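Local atomic coordinates of TRNA threonylcarbamoyladenosine dehydratase (Escherichia coli, PDB entry 4D79), a protein that catalyses the ATP-dependent dehydration of threonylcarbamoyladenosine at position 37 of certain tRNAs to its cyclic form, and can accept sulfur from CsdA in vitro. Residues B[112-115]-B[116-120]; B[136-139]-B[140-144]; B[165-168]-B[169-173]. One frame throughout, in Å; residues are numbered along the deposited sequence. Where two conformers were deposited one is given.

How the interactions relate
The three contacts follow one another along the chain, and each is local. Interactions 1 and 2 touch. Their centres lie about 11 Å apart, and helix 114-118 packs on helix 132-144: A115 CB is 3.5 Å from Y141 CE1, and M118 CE is 3.8 Å from L138 CD1. Both come near the nucleotide. The side chains of N113 and L138 are each about 7 Å from the bound ATP. Interaction 3 is apart from them, its centre about 16 Å from that of interaction 2 and about 26 Å from that of interaction 1. It lies nearer the potassium ion, which is about 8 Å from the side chain of T172.

Interaction 1: B[112-115]-B[116-120]; sequences DNVA and QYMSV
N113 lays its side-chain amide beside the ring of Y117, one turn further along the chain. CB of N113 comes first, 4.0 Å from Y117 CE2. N113 CG sits closer, 3.6 Å from Y117 CE2. There the chain forks. N113 OD1 lies 3.7 Å from Y117 CD2 and accepts a hydrogen bond from T110 N. N113 ND2 comes within 3.6 Å of Y117 CE2 and donates to F108 O. These two bonds hold both ends of the amide and fix its rotation. The amide and ring planes are 53° apart, so this is not a flat stack. A chi1 of 66° puts CG between the backbone N and the carbonyl carbon of N113, on the ring's side. Y117 OH is hydrogen-bonded to D107 OD2, which tethers the far end of the ring.

The backbone forms the first turn of the short helix. Y117 N donates to N113 O at 3.0 Å, and M118 N donates to V114 O at 2.7 Å. On the buried side, V114 CG2 meets M118 CG at 3.9 Å, and M118 CG also lies 3.3 Å from V114 O. Helix 114-118 is held against two elements of the Rossmann-type fold. V114, A115 and M118 pack on helix 132-144, while M118 also reaches C34 and V120 reaches H32, both on strand 32-36.

Interaction 2: B[136-139]-B[140-144]; sequences AALI and AYCRR
I139 O accepts a hydrogen bond from R143 N at 2.8 Å, the shortest of the four hydrogen bonds that join 136-139 to 140-144. These are successive i to i+4 bonds of helix 132-144, the helix of a beta-alpha-beta unit with strands 124-127 and 149-152. The fold is of the Rossmann type, as the family suggests. The bond from A140 N to A136 O is nearly straight, with an N-H...O angle of 170°. Y141 N reaches A137 O at 3.2 Å.

The CB atoms of the later residues lie close to the same carbonyl oxygens. A140 CB lies 3.3 Å from A136 O, Y141 CB 3.4 Å from A137 O, and R143 CB 3.1 Å from I139 O. The side chains then spread to different surfaces. I139 faces the sheet, where it meets L149 and T151 of strand 149-152, and it also touches L181 of helix 176-189. A136 packs on L181 too, and A137 and A140 on F189 of the same helix. R143 stays extended from CG to NE, with CG anti to the backbone N (chi1 -177°). That carries its guanidinium group away from residues 136-139, and NE donates to L199 O.

C142 N donates to L138 O at 3.0 Å. The two side chains also meet, with L138 CD1 4.1 Å from C142 SG.

Interaction 3: B[165-168]-B[169-173]; sequences QVTD and LAKTI
Two hydrogen bonds turn the chain at D168, where strand 164-168 ends. A170 N donates to D168 OD2 at 2.9 Å, which makes an Asx turn. K171 N donates to D168 O at 2.8 Å, which closes a type I beta turn over L169 and A170. Both donors lie off the plane of the group they meet, by 37° for the carboxylate and 41° for the carbonyl. With chi1 at -173°, D168 CG stands opposite the backbone N, beside the carbonyl carbon, which brings OD2 to A170 N. Beyond the turn, OD2 also takes L199 N, and OD1 takes V201 N. With an alanine in place of D168, the N-H groups of A170, L199 and V201 would probably be left without their side-chain acceptor. T172 OG1 is hydrogen-bonded to R182 NH1 of helix 176-189.

Van der Waals contacts are looser. The side chains of T167 and K171 cross at about a right angle, with K171 CE 3.8 Å from T167 OG1. T167 CG2 meets T172 CG2 at 4.1 Å.

Charge pairing probably plays little part within the turn, with D168 OD2 and K171 NZ 6.8 Å apart. The buried carboxylate is instead met by backbone N-H groups, which probably stabilise its negative charge.

Interaction 1: B[112-115]-B[116-120]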
loop_
_atom_site.group_PDB
_atom_site.type_symbol
_atom_site.label_atom_id
_atom_site.label_comp_id
_atom_site.label_asym_id
_atom_site.label_seq_id
_atom_site.Cartn_x
_atom_site.Cartn_y
_atom_site.Cartn_z
ATOM N N ASP B 112 29.609 4.836 12.120
ATOM C CA ASP B 112 30.907 4.771 11.468
ATOM C C ASP B 112 30.816 4.799 9.956
ATOM O O ASP B 112 31.785 5.213 9.306
ATOM C CB ASP B 112 31.638 3.481 11.865
ATOM C CG ASP B 112 32.130 3.490 13.298
ATOM O OD1 ASP B 112 32.315 4.586 13.870
ATOM O OD2 ASP B 112 32.337 2.388 13.851
ATOM N N ASN B 113 29.718 4.311 9.363
ATOM C CA ASN B 113 29.651 4.220 7.909
ATOM C C ASN B 113 28.612 5.139 7.289
ATOM O O ASN B 113 28.514 5.191 6.054
ATOM C CB ASN B 113 29.398 2.771 7.474
ATOM C CG ASN B 113 28.021 2.248 7.895
ATOM O OD1 ASN B 113 27.083 3.015 8.111
ATOM N ND2 ASN B 113 27.904 0.931 8.001
ATOM N N VAL B 114 27.842 5.874 8.096
ATOM C CA VAL B 114 26.703 6.591 7.529
ATOM C C VAL B 114 27.165 7.681 6.574
ATOM O O VAL B 114 26.611 7.844 5.476
ATOM C CB VAL B 114 25.805 7.165 8.642
ATOM C CG1 VAL B 114 26.598 8.131 9.558
ATOM C CG2 VAL B 114 24.554 7.822 8.025
ATOM N N ALA B 115 28.227 8.409 6.935
ATOM C CA ALA B 115 28.664 9.472 6.049
ATOM C C ALA B 115 29.086 8.911 4.697
ATOM O O ALA B 115 28.758 9.483 3.660
ATOM C CB ALA B 115 29.790 10.251 6.707
ATOM N N GLN B 116 29.826 7.797 4.688
ATOM C CA GLN B 116 30.211 7.179 3.419
ATOM C C GLN B 116 28.983 6.799 2.601
ATOM O O GLN B 116 28.890 7.100 1.397
ATOM C CB GLN B 116 31.082 5.949 3.689
ATOM C CG GLN B 116 31.394 5.092 2.467
ATOM C CD GLN B 116 32.110 3.800 2.821
ATOM O OE1 GLN B 116 32.561 3.615 3.952
ATOM N NE2 GLN B 116 32.178 2.878 1.862
ATOM N N TYR B 117 27.996 6.173 3.239
ATOM C CA TYR B 117 26.849 5.760 2.446
ATOM C C TYR B 117 26.016 6.961 2.018
ATOM O O TYR B 117 25.458 6.960 0.919
ATOM C CB TYR B 117 26.024 4.728 3.224
ATOM C CG TYR B 117 26.701 3.373 3.304
ATOM C CD1 TYR B 117 27.433 2.886 2.238
ATOM C CD2 TYR B 117 26.617 2.586 4.445
ATOM C CE1 TYR B 117 28.047 1.666 2.288
ATOM C CE2 TYR B 117 27.222 1.357 4.495
ATOM C CZ TYR B 117 27.948 0.905 3.410
ATOM O OH TYR B 117 28.575 -0.320 3.431
ATOM N N MET B 118 25.986 8.017 2.811
ATOM C CA MET B 118 25.195 9.170 2.410
ATOM C C MET B 118 25.973 10.099 1.479
ATOM O O MET B 118 25.409 11.091 1.004
ATOM C CB MET B 118 24.720 9.935 3.647
ATOM C CG MET B 118 23.717 9.173 4.482
ATOM S SD MET B 118 22.198 8.721 3.602
ATOM C CE MET B 118 22.317 6.945 3.642
ATOM N N SER B 119 27.211 9.735 1.111
ATOM C CA SER B 119 28.103 10.611 0.356
ATOM C C SER B 119 27.744 10.680 -1.120
ATOM O O SER B 119 28.284 11.531 -1.828
ATOM C CB SER B 119 29.569 10.119 0.477
ATOM O OG SER B 119 29.975 10.032 1.825
ATOM N N VAL B 120 26.810 9.853 -1.589
ATOM C CA VAL B 120 26.444 9.856 -2.995
ATOM C C VAL B 120 25.652 11.091 -3.390
ATOM O O VAL B 120 25.654 11.463 -4.568
ATOM C CB VAL B 120 25.620 8.584 -3.306
ATOM C CG1 VAL B 120 25.094 8.582 -4.745
ATOM C CG2 VAL B 120 26.433 7.333 -3.021
#

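Interaction 2: B[136-139]-B[140-144]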
loop_
_atom_site.group_PDB
_atom_site.type_symbol
_atom_site.label_atom_id
_atom_site.label_comp_id
_atom_site.label_asym_id
_atom_site.label_seq_id
_atom_site.Cartn_x
_atom_site.Cartn_y
_atom_site.Cartn_z
ATOM N N ALA B 136 18.792 6.408 14.725
ATOM C CA ALA B 136 19.246 7.678 15.276
ATOM C C ALA B 136 20.469 8.202 14.523
ATOM O O ALA B 136 20.518 9.377 14.163
ATOM C CB ALA B 136 19.553 7.511 16.761
ATOM N N ALA B 137 21.426 7.328 14.221
ATOM C CA ALA B 137 22.627 7.740 13.506
ATOM C C ALA B 137 22.288 8.257 12.103
ATOM O O ALA B 137 22.855 9.260 11.647
ATOM C CB ALA B 137 23.592 6.561 13.425
ATOM N N LEU B 138 21.363 7.587 11.404
ATOM C CA LEU B 138 20.975 8.056 10.081
ATOM C C LEU B 138 20.282 9.410 10.181
ATOM O O LEU B 138 20.606 10.344 9.441
ATOM C CB LEU B 138 20.057 7.029 9.390
ATOM C CG LEU B 138 19.546 7.388 7.985
ATOM C CD1 LEU B 138 20.730 7.478 7.038
ATOM C CD2 LEU B 138 18.536 6.365 7.486
ATOM N N ILE B 139 19.332 9.538 11.109
ATOM C CA ILE B 139 18.554 10.772 11.216
ATOM C C ILE B 139 19.440 11.944 11.591
ATOM O O ILE B 139 19.327 13.029 11.007
ATOM C CB ILE B 139 17.399 10.583 12.213
ATOM C CG1 ILE B 139 16.353 9.660 11.582
ATOM C CG2 ILE B 139 16.750 11.931 12.623
ATOM C CD1 ILE B 139 15.379 9.190 12.567
ATOM N N ALA B 140 20.312 11.755 12.593
ATOM C CA ALA B 140 21.193 12.830 13.033
ATOM C C ALA B 140 22.090 13.301 11.891
ATOM O O ALA B 140 22.227 14.506 11.658
ATOM C CB ALA B 140 22.000 12.363 14.246
ATOM N N TYR B 141 22.633 12.363 11.114
ATOM C CA TYR B 141 23.491 12.721 9.994
ATOM C C TYR B 141 22.728 13.479 8.910
ATOM O O TYR B 141 23.195 14.522 8.427
ATOM C CB TYR B 141 24.154 11.473 9.412
ATOM C CG TYR B 141 25.188 11.862 8.380
ATOM C CD1 TYR B 141 26.499 12.179 8.764
ATOM C CD2 TYR B 141 24.839 11.999 7.061
ATOM C CE1 TYR B 141 27.452 12.584 7.822
ATOM C CE2 TYR B 141 25.768 12.389 6.105
ATOM C CZ TYR B 141 27.070 12.699 6.508
ATOM O OH TYR B 141 27.961 13.077 5.560
ATOM N N CYS B 142 21.554 12.967 8.477
ATOM C CA CYS B 142 20.837 13.663 7.423
ATOM C C CYS B 142 20.348 15.016 7.900
ATOM O O CYS B 142 20.409 15.991 7.149
ATOM C CB CYS B 142 19.638 12.825 6.927
ATOM S SG CYS B 142 20.230 11.378 6.061
ATOM N N ARG B 143 19.882 15.091 9.152
ATOM C CA ARG B 143 19.434 16.367 9.704
ATOM C C ARG B 143 20.565 17.411 9.712
ATOM O O ARG B 143 20.373 18.524 9.220
ATOM C CB ARG B 143 18.896 16.146 11.111
ATOM C CG ARG B 143 18.322 17.388 11.790
ATOM C CD ARG B 143 18.008 17.014 13.241
ATOM N NE ARG B 143 17.477 18.104 14.059
ATOM C CZ ARG B 143 18.180 18.896 14.852
ATOM N NH1 ARG B 143 19.504 18.769 14.952
ATOM N NH2 ARG B 143 17.541 19.830 15.546
ATOM N N ARG B 144 21.759 17.034 10.218
ATOM C CA ARG B 144 22.923 17.937 10.304
ATOM C C ARG B 144 23.349 18.424 8.934
ATOM O O ARG B 144 23.815 19.562 8.782
ATOM C CB ARG B 144 24.131 17.233 10.948
ATOM C CG ARG B 144 24.076 17.006 12.381
ATOM C CD ARG B 144 25.193 16.045 12.822
ATOM N NE ARG B 144 25.120 15.821 14.274
ATOM C CZ ARG B 144 25.989 15.100 14.972
ATOM N NH1 ARG B 144 27.022 14.522 14.372
ATOM N NH2 ARG B 144 25.820 14.963 16.280
#

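Interaction 3: B[165-168]-B[169-173]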
loop_
_atom_site.group_PDB
_atom_site.type_symbol
_atom_site.label_atom_id
_atom_site.label_comp_id
_atom_site.label_asym_id
_atom_site.label_seq_id
_atom_site.Cartn_x
_atom_site.Cartn_y
_atom_site.Cartn_z
ATOM N N GLN B 165 -0.277 9.627 9.070
ATOM C CA GLN B 165 -0.055 11.011 8.693
ATOM C C GLN B 165 1.421 11.335 8.918
ATOM O O GLN B 165 2.204 10.503 9.386
ATOM C CB GLN B 165 -0.995 11.952 9.449
ATOM C CG GLN B 165 -1.134 11.646 10.888
ATOM C CD GLN B 165 -2.288 12.380 11.534
ATOM O OE1 GLN B 165 -2.231 13.585 11.732
ATOM N NE2 GLN B 165 -3.368 11.657 11.817
ATOM N N VAL B 166 1.798 12.560 8.565
ATOM C CA VAL B 166 3.177 13.034 8.635
ATOM C C VAL B 166 3.222 14.234 9.568
ATOM O O VAL B 166 2.447 15.182 9.401
ATOM C CB VAL B 166 3.726 13.425 7.244
ATOM C CG1 VAL B 166 5.220 13.743 7.339
ATOM C CG2 VAL B 166 3.491 12.326 6.233
ATOM N N THR B 167 4.158 14.215 10.518
ATOM C CA THR B 167 4.346 15.348 11.404
ATOM C C THR B 167 5.820 15.398 11.834
ATOM O O THR B 167 6.635 14.529 11.502
ATOM C CB THR B 167 3.387 15.244 12.611
ATOM O OG1 THR B 167 3.271 16.509 13.271
ATOM C CG2 THR B 167 3.855 14.220 13.602
ATOM N N ASP B 168 6.157 16.429 12.586
ATOM C CA ASP B 168 7.506 16.522 13.111
ATOM C C ASP B 168 7.726 15.417 14.131
ATOM O O ASP B 168 6.839 15.113 14.938
ATOM C CB ASP B 168 7.742 17.866 13.767
ATOM C CG ASP B 168 9.189 18.055 14.176
ATOM O OD1 ASP B 168 9.985 18.500 13.313
ATOM O OD2 ASP B 168 9.547 17.745 15.340
ATOM N N LEU B 169 8.925 14.830 14.090
ATOM C CA LEU B 169 9.257 13.695 14.953
ATOM C C LEU B 169 8.983 13.996 16.413
ATOM O O LEU B 169 8.622 13.087 17.170
ATOM C CB LEU B 169 10.724 13.284 14.740
ATOM C CG LEU B 169 11.281 12.167 15.648
ATOM C CD1 LEU B 169 10.472 10.866 15.491
ATOM C CD2 LEU B 169 12.802 11.939 15.352
ATOM N N ALA B 170 9.108 15.262 16.824
ATOM C CA ALA B 170 8.834 15.636 18.207
ATOM C C ALA B 170 7.384 15.435 18.620
ATOM O O ALA B 170 7.110 15.384 19.833
ATOM C CB ALA B 170 9.175 17.098 18.459
ATOM N N LYS B 171 6.459 15.412 17.662
ATOM C CA LYS B 171 5.024 15.475 17.927
ATOM C C LYS B 171 4.302 14.164 17.643
ATOM O O LYS B 171 3.072 14.119 17.685
ATOM C CB LYS B 171 4.387 16.631 17.152
ATOM C CG LYS B 171 5.038 17.976 17.491
ATOM C CD LYS B 171 4.243 19.199 17.017
ATOM C CE LYS B 171 4.236 19.425 15.516
ATOM N NZ LYS B 171 3.462 20.670 15.187
ATOM N N THR B 172 5.021 13.086 17.395
ATOM C CA THR B 172 4.360 11.812 17.218
ATOM C C THR B 172 3.746 11.320 18.540
ATOM O O THR B 172 4.222 11.630 19.639
ATOM C CB THR B 172 5.348 10.782 16.675
ATOM O OG1 THR B 172 6.323 10.485 17.667
ATOM C CG2 THR B 172 6.028 11.299 15.412
ATOM N N ILE B 173 2.664 10.549 18.419
ATOM C CA ILE B 173 2.020 9.877 19.539
ATOM C C ILE B 173 1.861 8.407 19.228
ATOM O O ILE B 173 1.929 7.980 18.070
ATOM C CB ILE B 173 0.632 10.448 19.884
ATOM C CG1 ILE B 173 -0.288 10.350 18.643
ATOM C CG2 ILE B 173 0.769 11.880 20.393
ATOM C CD1 ILE B 173 -1.770 10.417 18.967
#